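Albumin-1 (Psophocarpus tetragonolobus, PDB 1WBA) serves as a 2S seed storage protein with the beta-trefoil fold of the leguminous Kunitz-type protease inhibitors. Local coordinates at residues G138-N143 against V158-D163; G29-A34 against R51-A56; L13-K18 against I59-K64; V91-D96 against P111-G116. All blocks are in the same frame, centred on the assembly; numbering follows the deposited sequence.

How the interactions relate
All four contacts belong to one beta-trefoil chain and are built from strands and the loops next to them. Interaction 4 has touching neighbours in each of the other three. V94 CG2 meets V158 CG2 of interaction 1 at 4.0 Å, and W92 CZ2 meets I30 CG2 of interaction 2 at 3.9 Å; G116 O comes within 4.1 Å of E62 OE2 of interaction 3, a packing touch without a bond. Interactions 1 and 2 lie on opposite sides of the chain's centre, their own centres about 23 Å apart. Interactions 1 and 3 are also separate, about 10 Å between nearest atoms. In sequence, interaction 2 falls wholly between the two segments of interaction 3.

Interaction 1. Residues G138-N143 against V158-D163; sequences GSPCKN and VSYQSD
K142 and Y160 each set CG anti to their own carbonyl carbon (chi1 -54° and -69°), which brings the extended lysine chain over one face of the tyrosine ring at the open end of the beta hairpin of strands 142-148 and 154-159, part of the beta-trefoil. The evidence for a CH-pi contact is K142 CE, 4.0 Å from the centroid of the Y160 ring and offset toward its rim. K142 NZ lies 5.0 Å from the same centroid, so any cation-pi attraction is weak. At the ring edge, in plane, C141 O comes within 3.6 Å of Y160 CE1, while P140 CD touches Y160 OH. Nearer the backbone K142 CB presses on V158 CG1 at 3.5 Å, tighter than ordinary van der Waals contact.

N143 and S159 form an antiparallel hydrogen-bonded pair in which S159 N gives N143 O a sound bond of 3.0 Å at 155°, whereas the return bond is weak. N143 ND2 adds another weak bond, to Y160 O. The disulfide from C141 to C135 ties the segment to strand 130-136. A water bridges the two segments, donating to V158 O at 2.9 Å and accepting a weak bond from K142 NZ.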
loop_
_atom_site.group_PDB
_atom_site.type_symbol
_atom_site.label_atom_id
_atom_site.label_comp_id
_atom_site.label_asym_id
_atom_site.label_seq_id
_atom_site.Cartn_x
_atom_site.Cartn_y
_atom_site.Cartn_z
ATOM N N GLY A 138 -3.258 13.675 12.670
ATOM C CA GLY A 138 -4.252 14.685 13.011
ATOM C C GLY A 138 -5.351 14.922 11.987
ATOM O O GLY A 138 -5.918 16.017 11.921
ATOM N N SER A 139 -5.714 13.885 11.242
ATOM C CA SER A 139 -6.733 14.022 10.220
ATOM C C SER A 139 -7.460 12.680 10.025
ATOM O O SER A 139 -6.942 11.621 10.399
ATOM C CB SER A 139 -6.058 14.482 8.920
ATOM O OG SER A 139 -6.982 14.738 7.878
ATOM N N PRO A 140 -8.716 12.726 9.534
ATOM C CA PRO A 140 -9.458 11.478 9.320
ATOM C C PRO A 140 -8.757 10.650 8.236
ATOM O O PRO A 140 -8.038 11.187 7.396
ATOM C CB PRO A 140 -10.830 11.962 8.839
ATOM C CG PRO A 140 -10.952 13.334 9.438
ATOM C CD PRO A 140 -9.561 13.897 9.236
ATOM N N CYS A 141 -9.002 9.349 8.239
ATOM C CA CYS A 141 -8.386 8.449 7.276
ATOM C C CYS A 141 -9.042 8.509 5.902
ATOM O O CYS A 141 -10.254 8.756 5.783
ATOM C CB CYS A 141 -8.431 7.019 7.814
ATOM S SG CYS A 141 -7.650 6.847 9.443
ATOM N N LYS A 142 -8.250 8.229 4.873
ATOM C CA LYS A 142 -8.717 8.254 3.501
ATOM C C LYS A 142 -8.524 6.896 2.865
ATOM O O LYS A 142 -7.627 6.131 3.251
ATOM C CB LYS A 142 -7.928 9.294 2.716
ATOM C CG LYS A 142 -7.954 10.647 3.369
ATOM C CD LYS A 142 -7.129 11.676 2.641
ATOM C CE LYS A 142 -7.386 13.033 3.265
ATOM N NZ LYS A 142 -6.663 14.119 2.580
ATOM N N ASN A 143 -9.344 6.609 1.866
ATOM C CA ASN A 143 -9.257 5.344 1.159
ATOM C C ASN A 143 -8.151 5.374 0.136
ATOM O O ASN A 143 -7.752 6.447 -0.338
ATOM C CB ASN A 143 -10.547 5.074 0.406
ATOM C CG ASN A 143 -11.692 4.797 1.318
ATOM O OD1 ASN A 143 -11.622 3.911 2.174
ATOM N ND2 ASN A 143 -12.762 5.549 1.152
ATOM N N VAL A 158 -4.949 8.482 -2.957
ATOM C CA VAL A 158 -5.540 8.566 -1.633
ATOM C C VAL A 158 -6.580 9.680 -1.551
ATOM O O VAL A 158 -6.275 10.847 -1.802
ATOM C CB VAL A 158 -4.432 8.823 -0.563
ATOM C CG1 VAL A 158 -5.017 8.884 0.845
ATOM C CG2 VAL A 158 -3.373 7.740 -0.630
ATOM N N SER A 159 -7.816 9.317 -1.233
ATOM C CA SER A 159 -8.862 10.304 -1.061
ATOM C C SER A 159 -10.048 9.702 -0.328
ATOM O O SER A 159 -10.203 8.476 -0.255
ATOM C CB SER A 159 -9.299 10.926 -2.396
ATOM O OG SER A 159 -10.262 10.146 -3.066
ATOM N N TYR A 160 -10.845 10.582 0.272
ATOM C CA TYR A 160 -12.051 10.189 1.002
ATOM C C TYR A 160 -13.026 9.512 0.047
ATOM O O TYR A 160 -13.757 8.600 0.416
ATOM C CB TYR A 160 -12.749 11.442 1.562
ATOM C CG TYR A 160 -12.016 12.163 2.666
ATOM C CD1 TYR A 160 -11.494 11.465 3.755
ATOM C CD2 TYR A 160 -11.878 13.555 2.645
ATOM C CE1 TYR A 160 -10.858 12.122 4.793
ATOM C CE2 TYR A 160 -11.245 14.229 3.690
ATOM C CZ TYR A 160 -10.736 13.501 4.760
ATOM O OH TYR A 160 -10.099 14.141 5.801
ATOM N N GLN A 161 -12.992 9.953 -1.201
ATOM C CA GLN A 161 -13.913 9.466 -2.211
ATOM C C GLN A 161 -13.435 8.340 -3.122
ATOM O O GLN A 161 -14.191 7.877 -3.980
ATOM C CB GLN A 161 -14.434 10.668 -3.019
ATOM N N SER A 162 -12.209 7.870 -2.922
ATOM C CA SER A 162 -11.698 6.785 -3.756
ATOM C C SER A 162 -12.431 5.493 -3.443
ATOM O O SER A 162 -12.710 5.201 -2.280
ATOM C CB SER A 162 -10.199 6.560 -3.525
ATOM O OG SER A 162 -9.431 7.649 -4.009
ATOM N N ASP A 163 -12.778 4.752 -4.492
ATOM C CA ASP A 163 -13.428 3.460 -4.343
ATOM C C ASP A 163 -12.240 2.602 -3.898
ATOM O O ASP A 163 -11.252 2.511 -4.611
ATOM C CB ASP A 163 -13.973 3.015 -5.704
ATOM C CG ASP A 163 -14.672 1.671 -5.653
ATOM O OD1 ASP A 163 -15.369 1.389 -4.651
ATOM O OD2 ASP A 163 -14.521 0.904 -6.632
HETATM O O HOH W 1 -6.772 13.476 -0.697
#

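Interaction 2. Residues G29-A34 against R51-A56; sequences GIDVVA and RNIMYA
Y55, D31 and I30 bury the most surface where strand 30-33 of the beta-trefoil meets the loop that leads from strand 45-48 to strand 56-61. The backbone link is nearly straight: Y55 N donates to I30 O at 2.9 Å and 174°.

D31 carries the charged part. It turns CG to the side opposite its own N (chi1 -163°), and the carboxylate then faces R51, whose guanidinium grips it side-on. R51 NE reaches D31 OD2 at 2.8 Å and R51 NH2 reaches D31 OD1 at 2.9 Å, each on a syn lone pair, with the two planes only 9° apart. V32 N donates to OD1 as well, from the anti side and out of the carboxylate plane, and S49 OG is bonded to OD2. These bonds together fix the rotation of the group. V33 CG1 lies over one face of the guanidinium.

The ring of Y55 is placed by its surroundings: I53 CG2 sits over the centre of one face, and V32 N meets the edge 3.6 Å from Y55 CE2. V32 CG2 adds an apolar contact to CE2, while H87 brings its own ring against Y55. A water donates to V32 O and also lies close to Y55 OH. At the start of the strand, G29 CA is 3.7 Å from M54 CB, and a side chain on G29 would run into that M54 CB.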
loop_
_atom_site.group_PDB
_atom_site.type_symbol
_atom_site.label_atom_id
_atom_site.label_comp_id
_atom_site.label_asym_id
_atom_site.label_seq_id
_atom_site.Cartn_x
_atom_site.Cartn_y
_atom_site.Cartn_z
ATOM N N GLY A 29 -0.788 -7.370 -9.029
ATOM C CA GLY A 29 -0.009 -6.990 -7.874
ATOM C C GLY A 29 0.480 -5.547 -7.913
ATOM O O GLY A 29 0.098 -4.745 -8.783
ATOM N N ILE A 30 1.345 -5.230 -6.957
ATOM C CA ILE A 30 1.935 -3.901 -6.798
ATOM C C ILE A 30 3.214 -3.803 -7.637
ATOM O O ILE A 30 4.061 -4.700 -7.604
ATOM C CB ILE A 30 2.290 -3.622 -5.302
ATOM C CG1 ILE A 30 1.077 -3.883 -4.402
ATOM C CG2 ILE A 30 2.827 -2.186 -5.138
ATOM C CD1 ILE A 30 -0.164 -3.106 -4.796
ATOM N N ASP A 31 3.387 -2.664 -8.299
ATOM C CA ASP A 31 4.523 -2.423 -9.187
ATOM C C ASP A 31 5.040 -0.995 -8.943
ATOM O O ASP A 31 4.389 -0.199 -8.249
ATOM C CB ASP A 31 3.995 -2.565 -10.617
ATOM C CG ASP A 31 5.071 -2.756 -11.661
ATOM O OD1 ASP A 31 6.288 -2.656 -11.399
ATOM O OD2 ASP A 31 4.650 -3.029 -12.792
ATOM N N VAL A 32 6.236 -0.701 -9.449
ATOM C CA VAL A 32 6.824 0.623 -9.317
ATOM C C VAL A 32 7.280 0.988 -10.733
ATOM O O VAL A 32 8.069 0.269 -11.346
ATOM C CB VAL A 32 8.022 0.644 -8.338
ATOM C CG1 VAL A 32 8.525 2.060 -8.186
ATOM C CG2 VAL A 32 7.611 0.124 -6.974
ATOM N N VAL A 33 6.716 2.067 -11.268
ATOM C CA VAL A 33 7.019 2.539 -12.621
ATOM C C VAL A 33 7.103 4.059 -12.617
ATOM O O VAL A 33 6.797 4.711 -11.623
ATOM C CB VAL A 33 5.910 2.138 -13.661
ATOM C CG1 VAL A 33 5.762 0.636 -13.753
ATOM C CG2 VAL A 33 4.556 2.765 -13.309
ATOM N N ALA A 34 7.564 4.623 -13.723
ATOM C CA ALA A 34 7.635 6.067 -13.844
ATOM C C ALA A 34 6.289 6.484 -14.418
ATOM O O ALA A 34 5.741 5.795 -15.284
ATOM C CB ALA A 34 8.728 6.451 -14.791
ATOM N N ARG A 51 1.682 -4.981 -15.994
ATOM C CA ARG A 51 2.669 -5.799 -16.706
ATOM C C ARG A 51 3.049 -7.083 -15.977
ATOM O O ARG A 51 4.159 -7.593 -16.123
ATOM C CB ARG A 51 3.927 -4.983 -16.995
ATOM C CG ARG A 51 4.644 -4.494 -15.751
ATOM C CD ARG A 51 5.843 -3.609 -16.090
ATOM N NE ARG A 51 6.494 -3.135 -14.875
ATOM C CZ ARG A 51 7.782 -2.838 -14.752
ATOM N NH1 ARG A 51 8.612 -2.951 -15.790
ATOM N NH2 ARG A 51 8.241 -2.468 -13.563
ATOM N N ASN A 52 2.116 -7.594 -15.182
ATOM C CA ASN A 52 2.317 -8.828 -14.421
ATOM C C ASN A 52 3.423 -8.829 -13.372
ATOM O O ASN A 52 3.984 -9.883 -13.062
ATOM C CB ASN A 52 2.493 -10.021 -15.362
ATOM C CG ASN A 52 1.347 -10.162 -16.333
ATOM O OD1 ASN A 52 0.184 -10.235 -15.931
ATOM N ND2 ASN A 52 1.657 -10.136 -17.624
ATOM N N ILE A 53 3.728 -7.665 -12.809
ATOM C CA ILE A 53 4.735 -7.591 -11.749
ATOM C C ILE A 53 3.966 -7.577 -10.427
ATOM O O ILE A 53 2.886 -7.005 -10.347
ATOM C CB ILE A 53 5.576 -6.278 -11.803
ATOM C CG1 ILE A 53 6.494 -6.250 -13.024
ATOM C CG2 ILE A 53 6.407 -6.136 -10.542
ATOM C CD1 ILE A 53 7.545 -7.295 -13.002
ATOM N N MET A 54 4.497 -8.237 -9.406
ATOM C CA MET A 54 3.857 -8.236 -8.097
ATOM C C MET A 54 4.922 -8.272 -7.031
ATOM O O MET A 54 5.373 -9.347 -6.615
ATOM C CB MET A 54 2.837 -9.377 -7.925
ATOM C CG MET A 54 3.150 -10.689 -8.600
ATOM S SD MET A 54 1.755 -11.841 -8.418
ATOM C CE MET A 54 0.640 -11.306 -9.723
ATOM N N TYR A 55 5.359 -7.085 -6.618
ATOM C CA TYR A 55 6.404 -6.968 -5.606
ATOM C C TYR A 55 5.913 -7.313 -4.189
ATOM O O TYR A 55 4.787 -6.950 -3.791
ATOM C CB TYR A 55 6.992 -5.552 -5.603
ATOM C CG TYR A 55 7.766 -5.151 -6.855
ATOM C CD1 TYR A 55 8.635 -6.048 -7.490
ATOM C CD2 TYR A 55 7.665 -3.855 -7.377
ATOM C CE1 TYR A 55 9.390 -5.656 -8.604
ATOM C CE2 TYR A 55 8.414 -3.455 -8.489
ATOM C CZ TYR A 55 9.269 -4.360 -9.099
ATOM O OH TYR A 55 10.005 -3.971 -10.193
ATOM N N ALA A 56 6.772 -7.986 -3.426
ATOM C CA ALA A 56 6.454 -8.361 -2.055
ATOM C C ALA A 56 6.777 -7.170 -1.167
ATOM O O ALA A 56 7.688 -6.392 -1.464
ATOM C CB ALA A 56 7.282 -9.557 -1.633
HETATM O O HOH W 2 0.579 -8.055 -11.545
HETATM O O HOH W 3 2.305 -7.392 -5.299
HETATM O O HOH W 4 10.144 -1.481 -10.701
#

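Interaction 3. Residues L13-K18 against I59-K64; sequences LVNRGK and ISSEDK
S61 OG is gripped twice: it accepts from N15 ND2 at 3.1 Å and itself donates to D63 O at 3.1 Å. The bond from N15 joins the type II beta turn V14-G17, which leads into strand 17-23 of the beta-trefoil, to the end of strand 56-61. N15 holds S61 with both arms of its amide, because N15 OD1 also accepts from S61 N at 2.9 Å, the donor standing 24° out of the carbonyl plane. The amide is brought there by an N15 CG that lies anti to the backbone N (chi1 -171°), and N15 ND2 has a second acceptor in P69 O. A leucine here, lacking the amide, would probably leave S61 N and P69 O without their side-chain partner and S61 OG with one grip fewer.

Backbone bonds continue the join. R16 N donates to I59 O at 2.7 Å, the shortest polar contact between the segments, and I59 N donates to G17 O at 3.1 Å. The turn is closed by G17 N to V14 O, and glycine suits its last position, since a CB there would clash with V14 O.

R16 lays CG against S60 OG at 3.4 Å before its chain bends at chi3, and its NE finds Q68 OE1. L13 and I59 both touch F169 of strand 166-171 with their side chains, and L13 CD2 approaches I59 CD1 to 4.3 Å.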
loop_
_atom_site.group_PDB
_atom_site.type_symbol
_atom_site.label_atom_id
_atom_site.label_comp_id
_atom_site.label_asym_id
_atom_site.label_seq_id
_atom_site.Cartn_x
_atom_site.Cartn_y
_atom_site.Cartn_z
ATOM N N LEU A 13 -1.773 -12.483 9.892
ATOM C CA LEU A 13 -0.602 -11.836 9.333
ATOM C C LEU A 13 0.404 -11.696 10.462
ATOM O O LEU A 13 0.029 -11.455 11.604
ATOM C CB LEU A 13 -0.960 -10.450 8.801
ATOM C CG LEU A 13 -0.841 -10.212 7.298
ATOM C CD1 LEU A 13 -1.707 -11.192 6.551
ATOM C CD2 LEU A 13 -1.219 -8.781 6.964
ATOM N N VAL A 14 1.675 -11.864 10.146
ATOM C CA VAL A 14 2.711 -11.758 11.145
ATOM C C VAL A 14 3.358 -10.391 11.028
ATOM O O VAL A 14 3.723 -9.970 9.940
ATOM C CB VAL A 14 3.780 -12.868 10.961
ATOM C CG1 VAL A 14 4.974 -12.606 11.870
ATOM C CG2 VAL A 14 3.173 -14.231 11.259
ATOM N N ASN A 15 3.491 -9.714 12.164
ATOM C CA ASN A 15 4.100 -8.397 12.209
ATOM C C ASN A 15 5.536 -8.487 11.655
ATOM O O ASN A 15 6.315 -9.346 12.084
ATOM C CB ASN A 15 4.083 -7.867 13.648
ATOM C CG ASN A 15 4.512 -6.407 13.753
ATOM O OD1 ASN A 15 4.683 -5.697 12.744
ATOM N ND2 ASN A 15 4.671 -5.944 14.982
ATOM N N ARG A 16 5.835 -7.637 10.666
ATOM C CA ARG A 16 7.136 -7.554 9.993
ATOM C C ARG A 16 7.348 -8.655 8.962
ATOM O O ARG A 16 8.445 -8.813 8.426
ATOM C CB ARG A 16 8.295 -7.560 11.003
ATOM C CG ARG A 16 8.444 -6.260 11.776
ATOM C CD ARG A 16 9.488 -6.383 12.869
ATOM N NE ARG A 16 8.841 -6.653 14.147
ATOM C CZ ARG A 16 9.022 -7.749 14.874
ATOM N NH1 ARG A 16 9.852 -8.701 14.464
ATOM N NH2 ARG A 16 8.323 -7.916 15.991
ATOM N N GLY A 17 6.293 -9.402 8.677
ATOM C CA GLY A 17 6.389 -10.482 7.717
ATOM C C GLY A 17 6.266 -9.964 6.303
ATOM O O GLY A 17 5.841 -8.823 6.096
ATOM N N LYS A 18 6.653 -10.794 5.336
ATOM C CA LYS A 18 6.597 -10.434 3.920
ATOM C C LYS A 18 5.372 -11.036 3.251
ATOM O O LYS A 18 5.127 -12.252 3.300
ATOM C CB LYS A 18 7.857 -10.889 3.170
ATOM C CG LYS A 18 9.098 -10.033 3.399
ATOM N N ILE A 59 5.193 -5.760 6.105
ATOM C CA ILE A 59 4.136 -4.990 6.746
ATOM C C ILE A 59 4.473 -5.009 8.240
ATOM O O ILE A 59 4.540 -6.078 8.859
ATOM C CB ILE A 59 2.751 -5.616 6.449
ATOM C CG1 ILE A 59 2.543 -5.678 4.929
ATOM C CG2 ILE A 59 1.652 -4.804 7.120
ATOM C CD1 ILE A 59 1.294 -6.348 4.494
ATOM N N SER A 60 4.758 -3.831 8.789
ATOM C CA SER A 60 5.174 -3.694 10.188
ATOM C C SER A 60 4.389 -2.667 10.973
ATOM O O SER A 60 3.915 -1.679 10.418
ATOM C CB SER A 60 6.649 -3.263 10.232
ATOM O OG SER A 60 7.445 -4.101 9.412
ATOM N N SER A 61 4.285 -2.876 12.282
ATOM C CA SER A 61 3.608 -1.904 13.106
ATOM C C SER A 61 4.491 -0.646 13.091
ATOM O O SER A 61 5.728 -0.721 13.080
ATOM C CB SER A 61 3.429 -2.420 14.541
ATOM O OG SER A 61 4.657 -2.837 15.095
ATOM N N GLU A 62 3.844 0.505 13.003
ATOM C CA GLU A 62 4.546 1.771 13.000
ATOM C C GLU A 62 5.241 1.952 14.355
ATOM O O GLU A 62 6.373 2.407 14.422
ATOM C CB GLU A 62 3.541 2.897 12.726
ATOM C CG GLU A 62 4.068 4.269 13.030
ATOM C CD GLU A 62 3.094 5.355 12.698
ATOM O OE1 GLU A 62 2.076 5.499 13.388
ATOM O OE2 GLU A 62 3.363 6.077 11.732
ATOM N N ASP A 63 4.561 1.576 15.427
ATOM C CA ASP A 63 5.111 1.672 16.776
ATOM C C ASP A 63 6.121 0.547 16.981
ATOM O O ASP A 63 5.755 -0.622 16.907
ATOM C CB ASP A 63 3.973 1.522 17.799
ATOM C CG ASP A 63 4.393 1.856 19.235
ATOM O OD1 ASP A 63 5.590 2.118 19.484
ATOM O OD2 ASP A 63 3.505 1.854 20.124
ATOM N N LYS A 64 7.381 0.890 17.229
ATOM C CA LYS A 64 8.389 -0.137 17.459
ATOM C C LYS A 64 8.750 -0.449 18.934
ATOM O O LYS A 64 9.606 -1.300 19.192
ATOM C CB LYS A 64 9.643 0.178 16.660
ATOM C CG LYS A 64 9.435 0.026 15.169
ATOM C CD LYS A 64 10.717 0.352 14.413
#

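Interaction 4. Residues V91-D96 against P111-G116; sequences VWSVVD and PNQVKG
Two side-chain amides of segment 111-116 are each covered on one face by segment 91-96. S93 OG stands over the Q113 amide plane, 3.7 Å from Q113 CD, with S93 CB above the same face. V95 CG1 covers a face of the N112 amide, 3.7 Å from N112 CG. At the rim of that amide N112 ND2 gives D96 O a short bond of 2.7 Å, but D96 O lies well out of the amide plane and the bond is weak, at only 122°.

The polar ends of the first pair look elsewhere: Q113 OE1 accepts from G108 N, and S93 OG bonds K105 O. An alanine in place of Q113 would probably leave G108 N without this acceptor and strip the cover from S93 OG and from V95 CG2, which now touches Q113 CG at 3.8 Å.

Between the backbones, V114 N donates to V94 O at 2.7 Å and D96 N to N112 O at 2.9 Å, N112 being the centre of an inverse gamma turn. Where V94 N and V114 O face each other, a water takes the bond from V94 N at 2.9 Å and passes one to V114 O. V94 CG1 and V114 CG2 pack together, both residues leaning on F134. The pairing makes short strand 113-114 one edge of a small antiparallel sheet with 92-97 in the middle and 103-106 beyond, a part of the Kunitz-type beta-trefoil.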
loop_
_atom_site.group_PDB
_atom_site.type_symbol
_atom_site.label_atom_id
_atom_site.label_comp_id
_atom_site.label_asym_id
_atom_site.label_seq_id
_atom_site.Cartn_x
_atom_site.Cartn_y
_atom_site.Cartn_z
ATOM N N VAL A 91 10.365 2.569 1.161
ATOM C CA VAL A 91 9.157 2.715 1.949
ATOM C C VAL A 91 8.035 3.398 1.186
ATOM O O VAL A 91 8.277 4.322 0.409
ATOM C CB VAL A 91 9.498 3.514 3.240
ATOM C CG1 VAL A 91 8.253 3.784 4.077
ATOM C CG2 VAL A 91 10.537 2.746 4.056
ATOM N N TRP A 92 6.805 2.959 1.410
ATOM C CA TRP A 92 5.654 3.576 0.752
ATOM C C TRP A 92 5.393 4.923 1.415
ATOM O O TRP A 92 5.465 5.044 2.646
ATOM C CB TRP A 92 4.406 2.724 0.962
ATOM C CG TRP A 92 4.344 1.431 0.200
ATOM C CD1 TRP A 92 5.385 0.725 -0.367
ATOM C CD2 TRP A 92 3.148 0.720 -0.123
ATOM N NE1 TRP A 92 4.888 -0.378 -1.036
ATOM C CE2 TRP A 92 3.527 -0.405 -0.903
ATOM C CE3 TRP A 92 1.792 0.923 0.164
ATOM C CZ2 TRP A 92 2.584 -1.324 -1.390
ATOM C CZ3 TRP A 92 0.858 0.015 -0.326
ATOM C CH2 TRP A 92 1.261 -1.096 -1.098
ATOM N N SER A 93 5.035 5.925 0.628
ATOM C CA SER A 93 4.743 7.230 1.197
ATOM C C SER A 93 3.632 7.869 0.395
ATOM O O SER A 93 3.332 7.428 -0.705
ATOM C CB SER A 93 5.988 8.137 1.174
ATOM O OG SER A 93 6.282 8.632 -0.127
ATOM N N VAL A 94 2.993 8.879 0.973
ATOM C CA VAL A 94 1.943 9.620 0.288
ATOM C C VAL A 94 2.492 11.019 0.002
ATOM O O VAL A 94 3.022 11.690 0.889
ATOM C CB VAL A 94 0.686 9.694 1.158
ATOM C CG1 VAL A 94 -0.356 10.619 0.545
ATOM C CG2 VAL A 94 0.112 8.286 1.317
ATOM N N VAL A 95 2.409 11.436 -1.251
ATOM C CA VAL A 95 2.899 12.745 -1.668
ATOM C C VAL A 95 1.721 13.580 -2.171
ATOM O O VAL A 95 0.885 13.092 -2.941
ATOM C CB VAL A 95 3.966 12.572 -2.793
ATOM C CG1 VAL A 95 4.398 13.926 -3.380
ATOM C CG2 VAL A 95 5.177 11.799 -2.248
ATOM N N ASP A 96 1.596 14.810 -1.685
ATOM C CA ASP A 96 0.506 15.672 -2.145
ATOM C C ASP A 96 1.001 16.272 -3.459
ATOM O O ASP A 96 1.528 17.390 -3.522
ATOM C CB ASP A 96 0.184 16.750 -1.118
ATOM C CG ASP A 96 -1.175 17.342 -1.334
ATOM O OD1 ASP A 96 -1.723 17.190 -2.447
ATOM O OD2 ASP A 96 -1.717 17.932 -0.386
ATOM N N PRO A 111 9.629 16.183 -1.969
ATOM C CA PRO A 111 9.615 16.890 -0.690
ATOM C C PRO A 111 8.233 16.990 -0.037
ATOM O O PRO A 111 8.133 17.033 1.192
ATOM C CB PRO A 111 10.182 18.263 -1.064
ATOM C CG PRO A 111 9.662 18.470 -2.474
ATOM C CD PRO A 111 9.868 17.110 -3.096
ATOM N N ASN A 112 7.182 16.994 -0.847
ATOM C CA ASN A 112 5.804 17.135 -0.347
ATOM C C ASN A 112 5.092 15.867 0.158
ATOM O O ASN A 112 3.963 15.566 -0.243
ATOM C CB ASN A 112 4.919 17.908 -1.361
ATOM C CG ASN A 112 5.171 17.509 -2.837
ATOM O OD1 ASN A 112 6.226 16.953 -3.186
ATOM N ND2 ASN A 112 4.211 17.827 -3.705
ATOM N N GLN A 113 5.748 15.146 1.067
ATOM C CA GLN A 113 5.186 13.925 1.646
ATOM C C GLN A 113 4.269 14.260 2.809
ATOM O O GLN A 113 4.522 15.202 3.569
ATOM C CB GLN A 113 6.292 12.988 2.125
ATOM C CG GLN A 113 6.998 12.260 1.010
ATOM C CD GLN A 113 8.177 11.423 1.480
ATOM O OE1 GLN A 113 9.073 11.136 0.704
ATOM N NE2 GLN A 113 8.166 11.006 2.742
ATOM N N VAL A 114 3.212 13.476 2.947
ATOM C CA VAL A 114 2.230 13.640 4.004
ATOM C C VAL A 114 2.564 12.686 5.151
ATOM O O VAL A 114 2.705 11.483 4.930
ATOM C CB VAL A 114 0.831 13.296 3.466
ATOM C CG1 VAL A 114 -0.242 13.522 4.557
ATOM C CG2 VAL A 114 0.547 14.122 2.213
ATOM N N LYS A 115 2.714 13.214 6.364
ATOM C CA LYS A 115 3.021 12.370 7.508
ATOM C C LYS A 115 1.769 11.588 7.897
ATOM O O LYS A 115 0.683 12.148 7.977
ATOM C CB LYS A 115 3.487 13.223 8.675
ATOM C CG LYS A 115 4.882 13.771 8.493
ATOM N N GLY A 116 1.924 10.293 8.126
ATOM C CA GLY A 116 0.793 9.470 8.492
ATOM C C GLY A 116 1.196 8.027 8.381
ATOM O O GLY A 116 2.360 7.726 8.101
HETATM O O HOH W 5 3.754 9.412 3.693
#